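PDB 1B1U: alpha-amylase/trypsin inhibitor from Eleusine coracana, which inhibits both trypsin and alpha-amylase, and may protect ragi seeds against hydrolytic enzymes of their own or of outside origin. Local coordinates for residues R91-A94 with P95-V98; L97-E100 with V101-N104. One frame throughout, in Å; residues are numbered along the deposited sequence.

Contact 1. Residues R91-A94 with P95-V98; sequences RAFA and PKLV
Phe-93, Lys-96 and Leu-97 meet in a local contact at the C-terminal end of helix 87-93, where the chain runs through a short 3-10 segment into a loop. The phenyl ring swings forward along the chain because CG stands anti to the backbone N (chi1 170°). CE1 of the ring lies 3.7 Å from Lys-96 CB and CE2 3.7 Å from Leu-97 CD2, both approached obliquely, and the Phe-93 and Leu-97 side chains cross at about a right angle. Only the first carbons of Lys-96 take part, and its amine leads off toward the surface. Val-24, Arg-27 and Thr-28 of helix 19-29 also touch the ring. An alanine in place of Phe-93 would probably open a gap against helix 19-29 and take away the ring carbons that Leu-97 CD2 packs against. In the backbone, Leu-97 N donates an almost straight bond to Ala-94 O (2.9 Å, 169°). Pro-95 has no N-H to give, yet its CD sits 3.0 Å from Arg-91 O, where a helical donor would otherwise come. Proline stopping the regular bonding, with an i+3 to i bond from Leu-97 N to Ala-94 O taking over, is typical of a helix unwinding through a 3-10 turn.

Contact 2. Residues L97-E100 with V101-N104; sequences LVTE and VECN
Thr-99 and Glu-102 lie side by side and point the same way across a tight turn of the loop that follows helix 87-93. Thr-99 OG1 sits between its own backbone N and carbonyl carbon (chi1 57°), which sets it against the aliphatic part of Glu-102, 3.4 Å from CG; its polar partner is Lys-96 O, by a hydrogen bond. Val-101 CG1 comes up to the same hydroxyl oxygen at 3.5 Å. The Glu-102 chain bends at chi2 (-67°), and its carboxylate turns away to Tyr-23, Lys-41 and Arg-27, the last two through salt bridges. On the Asn-104 side chain, OD1 lies 3.5 Å from Glu-100 CB. Cys-103 is tied through its sulfur to Cys-45 of helix 37-50 by a disulfide.

Inside the turn, Thr-99 O accepts two backbone bonds. Asn-104 N reaches it at 2.6 Å, while Glu-102 N, at 2.7 Å, gives only a weak, strongly bent bond. Cys-103 N bonds to Leu-97 O at 3.1 Å, though the position of that oxygen is less certain. The chemistry thus implies a turn closed mainly through the backbone, with a disulfide and a paired carboxylate tying it to helices 19-29 and 37-50, and the two cations probably favouring an ionised Glu-102.

In the fold
Contact 1 ends on Leu-97 and Val-98, the residues with which contact 2 begins, and the two centres lie 9 Å apart. They also touch directly: Phe-93 CZ comes within 3.5 Å of Glu-102 CD, and Lys-96 O within 3.3 Å of Glu-102 CB, so the turn folds back over the helix end. Helix 19-29 is common ground, since Tyr-23 meets both Leu-97 and Glu-102. Contact 1 is nearer the chain centre (about 7 Å, centre to centre) than contact 2 (about 11 Å). Together they carry the chain from the last helix of this disulfide-linked cereal inhibitor fold out to a partly exposed loop.

Contact 1. Residues R91-A94 with P95-V98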
loop_
_atom_site.group_PDB
_atom_site.type_symbol
_atom_site.label_atom_id
_atom_site.label_comp_id
_atom_site.label_asym_id
_atom_site.label_seq_id
_atom_site.Cartn_x
_atom_site.Cartn_y
_atom_site.Cartn_z
ATOM N N ARG A 91 -4.600 0.748 -8.645
ATOM C CA ARG A 91 -5.635 0.624 -7.637
ATOM C C ARG A 91 -6.149 -0.801 -7.608
ATOM O O ARG A 91 -6.408 -1.356 -6.542
ATOM C CB ARG A 91 -6.784 1.577 -7.951
ATOM C CG ARG A 91 -6.752 2.847 -7.140
ATOM C CD ARG A 91 -7.629 3.922 -7.765
ATOM N NE ARG A 91 -7.496 5.202 -7.077
ATOM C CZ ARG A 91 -6.399 5.960 -7.095
ATOM N NH1 ARG A 91 -5.317 5.577 -7.771
ATOM N NH2 ARG A 91 -6.381 7.107 -6.437
ATOM N N ALA A 92 -6.312 -1.397 -8.784
ATOM C CA ALA A 92 -6.798 -2.777 -8.876
ATOM C C ALA A 92 -5.830 -3.779 -8.222
ATOM O O ALA A 92 -6.261 -4.745 -7.610
ATOM C CB ALA A 92 -7.038 -3.153 -10.341
ATOM N N PHE A 93 -4.525 -3.561 -8.348
ATOM C CA PHE A 93 -3.589 -4.488 -7.734
ATOM C C PHE A 93 -3.360 -4.227 -6.238
ATOM O O PHE A 93 -3.508 -5.135 -5.427
ATOM C CB PHE A 93 -2.242 -4.478 -8.467
ATOM C CG PHE A 93 -1.164 -5.237 -7.746
ATOM C CD1 PHE A 93 -1.287 -6.602 -7.533
ATOM C CD2 PHE A 93 -0.075 -4.572 -7.189
ATOM C CE1 PHE A 93 -0.356 -7.297 -6.768
ATOM C CE2 PHE A 93 0.870 -5.263 -6.419
ATOM C CZ PHE A 93 0.719 -6.634 -6.209
ATOM N N ALA A 94 -3.002 -2.992 -5.884
ATOM C CA ALA A 94 -2.720 -2.587 -4.496
ATOM C C ALA A 94 -3.277 -3.439 -3.361
ATOM O O ALA A 94 -2.513 -3.940 -2.535
ATOM C CB ALA A 94 -3.136 -1.141 -4.284
ATOM N N PRO A 95 -4.613 -3.593 -3.274
ATOM C CA PRO A 95 -5.153 -4.419 -2.178
ATOM C C PRO A 95 -4.716 -5.899 -2.203
ATOM O O PRO A 95 -5.213 -6.719 -1.429
ATOM C CB PRO A 95 -6.678 -4.288 -2.315
ATOM C CG PRO A 95 -6.917 -3.226 -3.334
ATOM C CD PRO A 95 -5.671 -3.041 -4.139
ATOM N N LYS A 96 -3.798 -6.245 -3.095
ATOM C CA LYS A 96 -3.349 -7.624 -3.187
ATOM C C LYS A 96 -1.981 -7.740 -2.532
ATOM O O LYS A 96 -1.443 -8.835 -2.387
ATOM C CB LYS A 96 -3.272 -8.079 -4.657
ATOM C CG LYS A 96 -4.562 -7.926 -5.470
ATOM C CD LYS A 96 -5.641 -8.889 -5.015
ATOM C CE LYS A 96 -7.044 -8.333 -5.289
ATOM N NZ LYS A 96 -8.112 -8.923 -4.416
ATOM N N LEU A 97 -1.424 -6.604 -2.126
ATOM C CA LEU A 97 -0.116 -6.594 -1.497
ATOM C C LEU A 97 -0.048 -7.471 -0.252
ATOM O O LEU A 97 1.033 -7.845 0.196
ATOM C CB LEU A 97 0.282 -5.163 -1.131
ATOM C CG LEU A 97 0.605 -4.176 -2.254
ATOM C CD1 LEU A 97 0.724 -2.784 -1.642
ATOM C CD2 LEU A 97 1.902 -4.555 -2.965
ATOM N N VAL A 98 -1.194 -7.811 0.314
ATOM C CA VAL A 98 -1.191 -8.622 1.517
ATOM C C VAL A 98 -1.438 -10.105 1.227
ATOM O O VAL A 98 -1.355 -10.941 2.124
ATOM C CB VAL A 98 -2.248 -8.116 2.538
ATOM C CG1 VAL A 98 -2.157 -6.591 2.695
ATOM C CG2 VAL A 98 -3.635 -8.526 2.097
#

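Contact 2. Residues L97-E100 with V101-N104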
loop_
_atom_site.group_PDB
_atom_site.type_symbol
_atom_site.label_atom_id
_atom_site.label_comp_id
_atom_site.label_asym_id
_atom_site.label_seq_id
_atom_site.Cartn_x
_atom_site.Cartn_y
_atom_site.Cartn_z
ATOM N N LEU A 97 -1.424 -6.604 -2.126
ATOM C CA LEU A 97 -0.116 -6.594 -1.497
ATOM C C LEU A 97 -0.048 -7.471 -0.252
ATOM O O LEU A 97 1.033 -7.845 0.196
ATOM C CB LEU A 97 0.282 -5.163 -1.131
ATOM C CG LEU A 97 0.605 -4.176 -2.254
ATOM C CD1 LEU A 97 0.724 -2.784 -1.642
ATOM C CD2 LEU A 97 1.902 -4.555 -2.965
ATOM N N VAL A 98 -1.194 -7.811 0.314
ATOM C CA VAL A 98 -1.191 -8.622 1.517
ATOM C C VAL A 98 -1.438 -10.105 1.227
ATOM O O VAL A 98 -1.355 -10.941 2.124
ATOM C CB VAL A 98 -2.248 -8.116 2.538
ATOM C CG1 VAL A 98 -2.157 -6.591 2.695
ATOM C CG2 VAL A 98 -3.635 -8.526 2.097
ATOM N N THR A 99 -1.735 -10.437 -0.021
ATOM C CA THR A 99 -1.987 -11.825 -0.366
ATOM C C THR A 99 -0.731 -12.695 -0.296
ATOM O O THR A 99 0.404 -12.210 -0.427
ATOM C CB THR A 99 -2.605 -11.952 -1.772
ATOM O OG1 THR A 99 -1.744 -11.329 -2.734
ATOM C CG2 THR A 99 -3.975 -11.300 -1.801
ATOM N N GLU A 100 -0.966 -13.987 -0.083
ATOM C CA GLU A 100 0.090 -14.989 0.031
ATOM C C GLU A 100 1.091 -14.901 -1.119
ATOM O O GLU A 100 2.298 -14.832 -0.893
ATOM C CB GLU A 100 -0.536 -16.393 0.112
ATOM C CG GLU A 100 0.111 -17.460 -0.770
ATOM C CD GLU A 100 1.389 -18.036 -0.178
ATOM O OE1 GLU A 100 1.291 -18.946 0.678
ATOM O OE2 GLU A 100 2.492 -17.584 -0.575
ATOM N N VAL A 101 0.587 -14.891 -2.349
ATOM C CA VAL A 101 1.454 -14.807 -3.516
ATOM C C VAL A 101 2.303 -13.566 -3.377
ATOM O O VAL A 101 3.447 -13.522 -3.833
ATOM C CB VAL A 101 0.647 -14.702 -4.819
ATOM C CG1 VAL A 101 -0.760 -14.206 -4.523
ATOM C CG2 VAL A 101 1.346 -13.776 -5.787
ATOM N N GLU A 102 1.727 -12.546 -2.755
ATOM C CA GLU A 102 2.451 -11.312 -2.559
ATOM C C GLU A 102 3.073 -11.310 -1.164
ATOM O O GLU A 102 3.778 -12.262 -0.824
ATOM C CB GLU A 102 1.524 -10.118 -2.794
ATOM C CG GLU A 102 1.046 -10.006 -4.245
ATOM C CD GLU A 102 2.165 -9.664 -5.231
ATOM O OE1 GLU A 102 3.132 -8.980 -4.830
ATOM O OE2 GLU A 102 2.077 -10.076 -6.411
ATOM N N CYS A 103 2.823 -10.289 -0.346
ATOM C CA CYS A 103 3.462 -10.252 0.972
ATOM C C CYS A 103 2.958 -11.282 1.968
ATOM O O CYS A 103 3.610 -11.532 2.978
ATOM C CB CYS A 103 3.365 -8.857 1.590
ATOM S SG CYS A 103 3.787 -7.506 0.454
ATOM N N ASN A 104 1.805 -11.884 1.688
ATOM C CA ASN A 104 1.249 -12.889 2.587
ATOM C C ASN A 104 1.319 -12.396 4.028
ATOM O O ASN A 104 2.184 -12.830 4.795
ATOM C CB ASN A 104 2.039 -14.191 2.452
ATOM C CG ASN A 104 1.612 -15.237 3.454
ATOM O OD1 ASN A 104 0.468 -15.695 3.443
ATOM N ND2 ASN A 104 2.530 -15.619 4.331
#